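Local coordinates for NreA protein (Staphylococcus carnosus subsp. carnosus TM300, PDB 4IUH) that probably acts as the cytosolic nitrate receptor of the staphylococcal nitrate regulation system, binding nitrate through a GAF domain, at residues L50-K58 with I71-A80; Y25-E36 with F150-F159. All coordinates share one frame; numbering follows the deposited sequence.

From the N terminus, helix 25-36 comes first; its partner, 150-159, arrives only after all five strands of the antiparallel sheet, so interaction 2 closes a loop of 113 residues. Interaction 1 falls within that loop: segment 50-58, which runs into the outermost strand 54-61, is met after 12 intervening residues by the segment 71-80 that leads into helix 78-86. The contacts therefore nest without crossing. Interaction 1 ties the outer strand to the chain entering a helix; interaction 2 ties the N-terminal helix to the C-terminal part. Their nearest atoms lie about 6 Å apart. Together they illustrate how a GAF domain builds a small sheet-and-helix body from segments scattered along the chain.

Interaction 1: residues L50-K58 with I71-A80; sequences LHSAVIKWK and IVLRPGKGLA
Trp57 and Ile71 meet because Trp57 places CG anti to its carbonyl carbon (chi1 -63°), while the CG2 branch of Ile71 lies opposite its own backbone N. This methyl reaches the edge of the indole, near the ring plane, with Ile71 CG2 4.0 Å from Trp57 CD1. Ala80 CB approaches the same ring obliquely, 4.0 Å from Trp57 CZ2, and also touches the CG2 branch of Ile55. Ala44 of strand 40-47 and Ile109 of helix 108-112 continue this buried apolar cluster around Trp57.

The backbone joins the segments through one antiparallel hydrogen-bonded pair, Ile55 with Leu73. Ile55 N donates to Leu73 O at 2.9 Å, and Leu73 N returns a nearly straight bond to Ile55 O (174°). Two residues along each segment, a water accepts from Trp57 N and donates to Ile71 O, extending the link without a direct bond. Towards solvent, Val54 CB packs on Val72 CG1 at 3.8 Å, and the extended Lys56 runs alongside Val72 before its NZ pairs with Glu47.

Beyond the bridge, a type II beta turn from Arg74 to Lys77 leads toward helix 78-86. The single antiparallel bridge borders the GAF-domain sheet at strand 54-61.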
loop_
_atom_site.group_PDB
_atom_site.type_symbol
_atom_site.label_atom_id
_atom_site.label_comp_id
_atom_site.label_asym_id
_atom_site.label_seq_id
_atom_site.Cartn_x
_atom_site.Cartn_y
_atom_site.Cartn_z
ATOM N N LEU A 50 -3.759 21.647 -6.651
ATOM C CA LEU A 50 -3.600 23.050 -7.044
ATOM C C LEU A 50 -2.332 23.678 -6.473
ATOM O O LEU A 50 -1.788 24.620 -7.045
ATOM C CB LEU A 50 -4.822 23.886 -6.645
ATOM C CG LEU A 50 -6.150 23.577 -7.339
ATOM C CD1 LEU A 50 -6.868 22.461 -6.612
ATOM C CD2 LEU A 50 -7.021 24.818 -7.429
ATOM N N HIS A 51 -1.867 23.154 -5.344
ATOM C CA HIS A 51 -0.634 23.638 -4.734
ATOM C C HIS A 51 0.546 22.775 -5.162
ATOM O O HIS A 51 1.438 23.229 -5.882
ATOM C CB HIS A 51 -0.759 23.641 -3.210
ATOM N N SER A 52 0.538 21.523 -4.713
ATOM C CA SER A 52 1.587 20.571 -5.044
ATOM C C SER A 52 0.962 19.238 -5.419
ATOM O O SER A 52 -0.259 19.088 -5.399
ATOM C CB SER A 52 2.504 20.367 -3.842
ATOM O OG SER A 52 1.795 19.762 -2.772
ATOM N N ALA A 53 1.801 18.268 -5.755
ATOM C CA ALA A 53 1.320 16.918 -6.000
ATOM C C ALA A 53 0.826 16.304 -4.693
ATOM O O ALA A 53 1.341 16.612 -3.620
ATOM C CB ALA A 53 2.416 16.063 -6.611
ATOM N N VAL A 54 -0.191 15.455 -4.784
ATOM C CA VAL A 54 -0.675 14.722 -3.621
ATOM C C VAL A 54 -0.726 13.234 -3.922
ATOM O O VAL A 54 -0.673 12.822 -5.082
ATOM C CB VAL A 54 -2.085 15.174 -3.195
ATOM C CG1 VAL A 54 -2.063 16.612 -2.708
ATOM C CG2 VAL A 54 -3.078 14.992 -4.346
ATOM N N ILE A 55 -0.837 12.431 -2.870
ATOM C CA ILE A 55 -0.991 10.995 -3.017
ATOM C C ILE A 55 -2.391 10.570 -2.605
ATOM O O ILE A 55 -2.904 10.985 -1.564
ATOM C CB ILE A 55 0.032 10.226 -2.162
ATOM C CG1 ILE A 55 1.455 10.590 -2.590
ATOM C CG2 ILE A 55 -0.210 8.719 -2.262
ATOM C CD1 ILE A 55 1.865 10.009 -3.932
ATOM N N LYS A 56 -3.016 9.750 -3.439
ATOM C CA LYS A 56 -4.323 9.208 -3.122
ATOM C C LYS A 56 -4.300 7.702 -3.327
ATOM O O LYS A 56 -3.552 7.186 -4.166
ATOM C CB LYS A 56 -5.400 9.840 -4.006
ATOM C CG LYS A 56 -5.715 11.297 -3.692
ATOM C CD LYS A 56 -6.847 11.810 -4.571
ATOM C CE LYS A 56 -7.159 13.274 -4.275
ATOM N NZ LYS A 56 -8.195 13.849 -5.196
ATOM N N TRP A 57 -5.104 6.995 -2.548
ATOM C CA TRP A 57 -5.319 5.581 -2.800
ATOM C C TRP A 57 -6.301 5.454 -3.972
ATOM O O TRP A 57 -7.519 5.425 -3.791
ATOM C CB TRP A 57 -5.817 4.875 -1.538
ATOM C CG TRP A 57 -4.809 4.909 -0.413
ATOM C CD1 TRP A 57 -4.800 5.757 0.661
ATOM C CD2 TRP A 57 -3.660 4.072 -0.273
ATOM N NE1 TRP A 57 -3.716 5.489 1.471
ATOM C CE2 TRP A 57 -3.004 4.453 0.920
ATOM C CE3 TRP A 57 -3.130 3.015 -1.027
ATOM C CZ2 TRP A 57 -1.839 3.822 1.366
ATOM C CZ3 TRP A 57 -1.974 2.392 -0.582
ATOM C CH2 TRP A 57 -1.341 2.802 0.600
ATOM N N LYS A 58 -5.739 5.412 -5.175
ATOM C CA LYS A 58 -6.506 5.468 -6.415
ATOM C C LYS A 58 -7.286 4.174 -6.661
ATOM O O LYS A 58 -8.418 4.212 -7.132
ATOM C CB LYS A 58 -5.562 5.764 -7.586
ATOM C CG LYS A 58 -6.231 6.175 -8.890
ATOM C CD LYS A 58 -5.223 6.888 -9.802
ATOM C CE LYS A 58 -5.828 7.263 -11.150
ATOM N NZ LYS A 58 -5.945 6.091 -12.067
ATOM N N ILE A 71 -8.989 9.975 1.573
ATOM C CA ILE A 71 -7.627 10.194 2.035
ATOM C C ILE A 71 -6.807 10.951 0.996
ATOM O O ILE A 71 -6.694 10.532 -0.157
ATOM C CB ILE A 71 -6.938 8.866 2.393
ATOM C CG1 ILE A 71 -7.680 8.187 3.546
ATOM C CG2 ILE A 71 -5.479 9.096 2.758
ATOM C CD1 ILE A 71 -7.151 6.806 3.883
ATOM N N VAL A 72 -6.262 12.088 1.408
ATOM C CA VAL A 72 -5.365 12.864 0.563
ATOM C C VAL A 72 -4.102 13.177 1.352
ATOM O O VAL A 72 -4.138 13.887 2.359
ATOM C CB VAL A 72 -5.997 14.181 0.087
ATOM C CG1 VAL A 72 -5.080 14.865 -0.915
ATOM C CG2 VAL A 72 -7.362 13.928 -0.525
ATOM N N LEU A 73 -2.988 12.629 0.892
ATOM C CA LEU A 73 -1.728 12.779 1.592
ATOM C C LEU A 73 -0.856 13.830 0.926
ATOM O O LEU A 73 -0.641 13.802 -0.287
ATOM C CB LEU A 73 -0.990 11.439 1.629
ATOM C CG LEU A 73 -1.770 10.267 2.232
ATOM C CD1 LEU A 73 -1.021 8.976 2.027
ATOM C CD2 LEU A 73 -2.019 10.495 3.716
ATOM N N ARG A 74 -0.358 14.763 1.728
ATOM C CA ARG A 74 0.677 15.671 1.268
ATOM C C ARG A 74 1.951 14.842 1.053
ATOM O O ARG A 74 2.058 13.730 1.566
ATOM C CB ARG A 74 0.889 16.795 2.294
ATOM C CG ARG A 74 -0.160 17.916 2.239
ATOM C CD ARG A 74 0.019 18.914 3.389
ATOM N NE ARG A 74 -0.574 20.223 3.102
ATOM C CZ ARG A 74 -0.284 21.347 3.762
ATOM N NH1 ARG A 74 0.599 21.331 4.755
ATOM N NH2 ARG A 74 -0.871 22.492 3.431
ATOM N N PRO A 75 2.908 15.370 0.273
ATOM C CA PRO A 75 4.173 14.667 0.038
ATOM C C PRO A 75 4.843 14.175 1.325
ATOM O O PRO A 75 5.026 14.941 2.266
ATOM C CB PRO A 75 5.041 15.740 -0.621
ATOM C CG PRO A 75 4.072 16.608 -1.328
ATOM C CD PRO A 75 2.845 16.646 -0.465
ATOM N N GLY A 76 5.183 12.893 1.361
ATOM C CA GLY A 76 5.927 12.329 2.470
ATOM C C GLY A 76 5.054 11.823 3.597
ATOM O O GLY A 76 5.541 11.202 4.539
ATOM N N LYS A 77 3.757 12.077 3.497
ATOM C CA LYS A 77 2.835 11.773 4.580
ATOM C C LYS A 77 2.113 10.435 4.408
ATOM O O LYS A 77 1.942 9.930 3.294
ATOM C CB LYS A 77 1.831 12.919 4.745
ATOM C CG LYS A 77 2.477 14.257 5.094
ATOM C CD LYS A 77 3.158 14.196 6.459
ATOM C CE LYS A 77 3.844 15.522 6.831
ATOM N NZ LYS A 77 2.971 16.729 6.676
ATOM N N GLY A 78 1.693 9.857 5.524
ATOM C CA GLY A 78 0.971 8.604 5.489
ATOM C C GLY A 78 1.883 7.418 5.265
ATOM O O GLY A 78 3.108 7.553 5.153
ATOM N N LEU A 79 1.277 6.242 5.196
ATOM C CA LEU A 79 2.022 5.016 4.982
ATOM C C LEU A 79 2.637 5.008 3.582
ATOM O O LEU A 79 3.790 4.613 3.403
ATOM C CB LEU A 79 1.096 3.820 5.168
ATOM C CG LEU A 79 1.772 2.452 5.185
ATOM C CD1 LEU A 79 2.807 2.379 6.313
ATOM C CD2 LEU A 79 0.715 1.364 5.340
ATOM N N ALA A 80 1.864 5.451 2.594
ATOM C CA ALA A 80 2.359 5.562 1.221
ATOM C C ALA A 80 3.576 6.476 1.155
ATOM O O ALA A 80 4.535 6.194 0.441
ATOM C CB ALA A 80 1.268 6.089 0.306
HETATM O O HOH W 1 -7.346 8.366 -1.334
#

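Interaction 2: residues Y25-E36 with F150-F159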
loop_
_atom_site.group_PDB
_atom_site.type_symbol
_atom_site.label_atom_id
_atom_site.label_comp_id
_atom_site.label_asym_id
_atom_site.label_seq_id
_atom_site.Cartn_x
_atom_site.Cartn_y
_atom_site.Cartn_z
ATOM N N TYR A 25 -5.545 -1.388 -13.938
ATOM C CA TYR A 25 -4.900 -1.612 -12.645
ATOM C C TYR A 25 -5.804 -2.297 -11.626
ATOM O O TYR A 25 -5.327 -3.042 -10.770
ATOM C CB TYR A 25 -4.319 -0.311 -12.079
ATOM C CG TYR A 25 -3.008 0.061 -12.727
ATOM C CD1 TYR A 25 -1.828 -0.570 -12.358
ATOM C CD2 TYR A 25 -2.954 1.021 -13.730
ATOM C CE1 TYR A 25 -0.625 -0.247 -12.954
ATOM C CE2 TYR A 25 -1.755 1.352 -14.338
ATOM C CZ TYR A 25 -0.593 0.714 -13.944
ATOM O OH TYR A 25 0.604 1.038 -14.548
ATOM N N GLN A 26 -7.107 -2.053 -11.731
ATOM C CA GLN A 26 -8.073 -2.678 -10.840
ATOM C C GLN A 26 -8.030 -4.204 -10.956
ATOM O O GLN A 26 -8.009 -4.912 -9.947
ATOM C CB GLN A 26 -9.483 -2.164 -11.127
ATOM C CG GLN A 26 -10.527 -2.671 -10.156
ATOM C CD GLN A 26 -10.222 -2.262 -8.730
ATOM O OE1 GLN A 26 -10.153 -1.073 -8.417
ATOM N NE2 GLN A 26 -10.020 -3.248 -7.860
ATOM N N ASP A 27 -8.001 -4.701 -12.188
ATOM C CA ASP A 27 -7.947 -6.136 -12.428
ATOM C C ASP A 27 -6.644 -6.736 -11.904
ATOM O O ASP A 27 -6.641 -7.814 -11.310
ATOM C CB ASP A 27 -8.099 -6.446 -13.924
ATOM C CG ASP A 27 -9.380 -5.877 -14.523
ATOM O OD1 ASP A 27 -10.398 -6.600 -14.547
ATOM O OD2 ASP A 27 -9.365 -4.716 -14.987
ATOM N N ALA A 28 -5.536 -6.041 -12.135
ATOM C CA ALA A 28 -4.237 -6.522 -11.677
ATOM C C ALA A 28 -4.180 -6.575 -10.152
ATOM O O ALA A 28 -3.612 -7.500 -9.577
ATOM C CB ALA A 28 -3.114 -5.655 -12.230
ATOM N N LEU A 29 -4.787 -5.579 -9.514
ATOM C CA LEU A 29 -4.848 -5.498 -8.061
ATOM C C LEU A 29 -5.689 -6.635 -7.494
ATOM O O LEU A 29 -5.302 -7.278 -6.519
ATOM C CB LEU A 29 -5.445 -4.156 -7.644
ATOM C CG LEU A 29 -5.355 -3.778 -6.172
ATOM C CD1 LEU A 29 -3.902 -3.734 -5.739
ATOM C CD2 LEU A 29 -6.034 -2.444 -5.917
ATOM N N ASP A 30 -6.841 -6.880 -8.113
ATOM C CA ASP A 30 -7.714 -7.981 -7.717
ATOM C C ASP A 30 -7.011 -9.334 -7.826
ATOM O O ASP A 30 -7.119 -10.166 -6.927
ATOM C CB ASP A 30 -8.999 -7.994 -8.554
ATOM C CG ASP A 30 -9.896 -6.803 -8.271
ATOM O OD1 ASP A 30 -10.675 -6.412 -9.162
ATOM O OD2 ASP A 30 -9.824 -6.251 -7.158
ATOM N N GLU A 31 -6.295 -9.550 -8.927
ATOM C CA GLU A 31 -5.530 -10.782 -9.108
ATOM C C GLU A 31 -4.530 -10.977 -7.971
ATOM O O GLU A 31 -4.482 -12.037 -7.350
ATOM C CB GLU A 31 -4.802 -10.780 -10.456
ATOM C CG GLU A 31 -4.017 -12.055 -10.749
ATOM C CD GLU A 31 -2.616 -12.052 -10.149
ATOM O OE1 GLU A 31 -1.927 -11.008 -10.231
ATOM O OE2 GLU A 31 -2.206 -13.097 -9.594
ATOM N N ILE A 32 -3.733 -9.946 -7.707
ATOM C CA ILE A 32 -2.728 -10.005 -6.649
ATOM C C ILE A 32 -3.348 -10.364 -5.298
ATOM O O ILE A 32 -2.889 -11.286 -4.625
ATOM C CB ILE A 32 -1.940 -8.681 -6.540
ATOM C CG1 ILE A 32 -1.085 -8.471 -7.792
ATOM C CG2 ILE A 32 -1.070 -8.680 -5.296
ATOM C CD1 ILE A 32 -0.634 -7.032 -8.003
ATOM N N ARG A 33 -4.409 -9.657 -4.925
ATOM C CA ARG A 33 -5.047 -9.874 -3.631
ATOM C C ARG A 33 -5.619 -11.282 -3.496
ATOM O O ARG A 33 -5.385 -11.959 -2.497
ATOM C CB ARG A 33 -6.144 -8.837 -3.381
ATOM C CG ARG A 33 -6.691 -8.864 -1.966
ATOM C CD ARG A 33 -7.940 -8.019 -1.831
ATOM N NE ARG A 33 -9.035 -8.527 -2.650
ATOM C CZ ARG A 33 -9.840 -9.523 -2.288
ATOM N NH1 ARG A 33 -9.675 -10.126 -1.118
ATOM N NH2 ARG A 33 -10.811 -9.921 -3.096
ATOM N N GLU A 34 -6.370 -11.712 -4.507
ATOM C CA GLU A 34 -7.017 -13.020 -4.491
ATOM C C GLU A 34 -5.998 -14.153 -4.443
ATOM O O GLU A 34 -6.095 -15.056 -3.613
ATOM C CB GLU A 34 -7.898 -13.196 -5.732
ATOM C CG GLU A 34 -9.099 -12.262 -5.815
ATOM C CD GLU A 34 -9.766 -12.287 -7.190
ATOM O OE1 GLU A 34 -9.238 -12.956 -8.110
ATOM O OE2 GLU A 34 -10.822 -11.636 -7.350
ATOM N N THR A 35 -5.024 -14.095 -5.344
ATOM C CA THR A 35 -4.054 -15.169 -5.498
ATOM C C THR A 35 -3.068 -15.254 -4.336
ATOM O O THR A 35 -2.629 -16.344 -3.977
ATOM C CB THR A 35 -3.273 -15.040 -6.821
ATOM O OG1 THR A 35 -2.650 -13.753 -6.872
ATOM C CG2 THR A 35 -4.205 -15.189 -8.021
ATOM N N GLU A 36 -2.712 -14.116 -3.747
ATOM C CA GLU A 36 -1.768 -14.129 -2.628
ATOM C C GLU A 36 -2.479 -14.328 -1.290
ATOM O O GLU A 36 -1.837 -14.432 -0.249
ATOM C CB GLU A 36 -0.912 -12.861 -2.610
ATOM C CG GLU A 36 -0.137 -12.614 -3.905
ATOM C CD GLU A 36 0.901 -13.686 -4.188
ATOM O OE1 GLU A 36 1.576 -14.123 -3.228
ATOM O OE2 GLU A 36 1.044 -14.098 -5.365
ATOM N N PHE A 150 7.979 -10.668 -1.422
ATOM C CA PHE A 150 7.042 -10.563 -2.545
ATOM C C PHE A 150 7.526 -9.616 -3.653
ATOM O O PHE A 150 8.043 -8.536 -3.369
ATOM C CB PHE A 150 5.670 -10.115 -2.020
ATOM C CG PHE A 150 4.639 -9.916 -3.095
ATOM C CD1 PHE A 150 3.893 -10.987 -3.563
ATOM C CD2 PHE A 150 4.414 -8.664 -3.634
ATOM C CE1 PHE A 150 2.949 -10.812 -4.555
ATOM C CE2 PHE A 150 3.476 -8.480 -4.627
ATOM C CZ PHE A 150 2.738 -9.558 -5.087
ATOM N N ARG A 151 7.344 -10.026 -4.909
ATOM C CA ARG A 151 7.806 -9.244 -6.055
ATOM C C ARG A 151 6.681 -8.562 -6.833
ATOM O O ARG A 151 5.670 -9.182 -7.163
ATOM C CB ARG A 151 8.617 -10.111 -7.025
ATOM C CG ARG A 151 9.819 -10.804 -6.416
ATOM C CD ARG A 151 10.767 -9.814 -5.764
ATOM N NE ARG A 151 11.076 -8.669 -6.620
ATOM C CZ ARG A 151 11.976 -8.683 -7.604
ATOM N NH1 ARG A 151 12.661 -9.788 -7.876
ATOM N NH2 ARG A 151 12.185 -7.587 -8.326
ATOM N N ILE A 152 6.888 -7.285 -7.143
ATOM C CA ILE A 152 5.964 -6.517 -7.966
ATOM C C ILE A 152 6.132 -6.865 -9.438
ATOM O O ILE A 152 5.157 -7.152 -10.133
ATOM C CB ILE A 152 6.230 -5.004 -7.833
ATOM C CG1 ILE A 152 5.945 -4.532 -6.416
ATOM C CG2 ILE A 152 5.369 -4.223 -8.807
ATOM C CD1 ILE A 152 4.510 -4.625 -6.057
ATOM N N ASN A 153 7.386 -6.837 -9.886
ATOM C CA ASN A 153 7.757 -6.902 -11.300
ATOM C C ASN A 153 6.971 -7.894 -12.155
ATOM O O ASN A 153 6.761 -9.043 -11.766
ATOM C CB ASN A 153 9.257 -7.172 -11.435
ATOM C CG ASN A 153 10.098 -6.277 -10.535
ATOM O OD1 ASN A 153 9.653 -5.849 -9.468
ATOM N ND2 ASN A 153 11.324 -5.996 -10.966
ATOM N N GLN A 154 6.542 -7.415 -13.321
ATOM C CA GLN A 154 5.751 -8.187 -14.272
ATOM C C GLN A 154 4.470 -8.734 -13.647
ATOM O O GLN A 154 4.126 -9.896 -13.836
ATOM C CB GLN A 154 6.586 -9.314 -14.893
ATOM N N ARG A 155 3.767 -7.889 -12.902
ATOM C CA ARG A 155 2.508 -8.297 -12.297
ATOM C C ARG A 155 1.607 -7.096 -12.036
ATOM O O ARG A 155 0.440 -7.242 -11.667
ATOM C CB ARG A 155 2.756 -9.075 -11.004
ATOM C CG ARG A 155 1.675 -10.097 -10.701
ATOM C CD ARG A 155 2.043 -10.968 -9.531
ATOM N NE ARG A 155 0.870 -11.658 -9.006
ATOM C CZ ARG A 155 0.885 -12.441 -7.933
ATOM N NH1 ARG A 155 2.017 -12.646 -7.273
ATOM N NH2 ARG A 155 -0.230 -13.024 -7.522
ATOM N N LEU A 156 2.156 -5.905 -12.247
ATOM C CA LEU A 156 1.413 -4.674 -12.040
ATOM C C LEU A 156 1.873 -3.628 -13.050
ATOM O O LEU A 156 2.337 -2.550 -12.679
ATOM C CB LEU A 156 1.617 -4.167 -10.605
ATOM C CG LEU A 156 0.584 -3.169 -10.089
ATOM C CD1 LEU A 156 -0.783 -3.823 -10.003
ATOM C CD2 LEU A 156 1.001 -2.608 -8.745
ATOM N N GLY A 157 1.757 -3.962 -14.330
ATOM C CA GLY A 157 2.108 -3.046 -15.397
ATOM C C GLY A 157 3.594 -2.755 -15.501
ATOM O O GLY A 157 4.420 -3.667 -15.510
ATOM N N SER A 158 3.929 -1.472 -15.576
ATOM C CA SER A 158 5.310 -1.042 -15.748
ATOM C C SER A 158 6.021 -0.829 -14.414
ATOM O O SER A 158 7.191 -0.454 -14.379
ATOM C CB SER A 158 5.361 0.250 -16.571
ATOM O OG SER A 158 4.838 1.348 -15.835
ATOM N N PHE A 159 5.315 -1.064 -13.315
ATOM C CA PHE A 159 5.902 -0.843 -11.999
ATOM C C PHE A 159 6.832 -1.981 -11.600
ATOM O O PHE A 159 6.620 -3.133 -11.971
ATOM C CB PHE A 159 4.816 -0.649 -10.940
ATOM C CG PHE A 159 3.976 0.576 -11.154
ATOM C CD1 PHE A 159 4.568 1.804 -11.395
ATOM C CD2 PHE A 159 2.593 0.497 -11.130
ATOM C CE1 PHE A 159 3.798 2.936 -11.598
ATOM C CE2 PHE A 159 1.813 1.623 -11.334
ATOM C CZ PHE A 159 2.414 2.845 -11.570
HETATM O O HOH W 2 -1.407 -9.189 -12.012
#
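Arg155 and the C-terminal half of helix 25-36 illustrate how one guanidinium can serve two carboxylates. Extended from CG to NE, the arginine crosses Glu31 at about a right angle and grips it side-on: NE donates to Glu31 OE1 at 3.1 Å, nearly straight (170°) and on the syn lone pair, while NH2 reaches Glu31 OE2 at 2.9 Å. Glu36 is held end-on instead, a single oxygen taking both bonds. Arg155 NH1 meets Glu36 OE2 from above the carboxylate plane at 2.6 Å, whereas NH2 comes in on the anti lone pair. Both Glu36 bonds lie in the guanidinium plane, so together with Glu31 they fix the rotation of the group, and the two acids would be expected to stabilise its positive charge.

Water supplies a further polar link, donating to both Glu31 OE1 and Arg155 O.

The apolar contacts run along the same helix. Leu156 CD1 sits 3.7 Å from Ala28 CB and also touches Ile32 CD1. With CG1 of Ile32 anti to its carbonyl carbon (chi1 -67°), CG2 turns instead to Phe150 CZ, at 3.9 Å. Beneath this layer, Leu135 of strand 128-138 touches Ile32 and Phe150, and Leu123 of strand 115-125 touches Leu156.

Aromatic rings pack at both ends of the helix. At its start, the Tyr25 and Phe159 rings meet obliquely, their planes at 36°, with Tyr25 CE1 3.5 Å from Phe159 CE2. At the C-terminal end, Glu36 CD lies at the edge of the Phe150 ring.

A salt-bridge network toward the C-terminal end of the helix and the Tyr25-Phe159 pair at its start thus join an N-terminal helix to a C-terminal loop over one face of the antiparallel sheet, an arrangement consistent with the GAF fold.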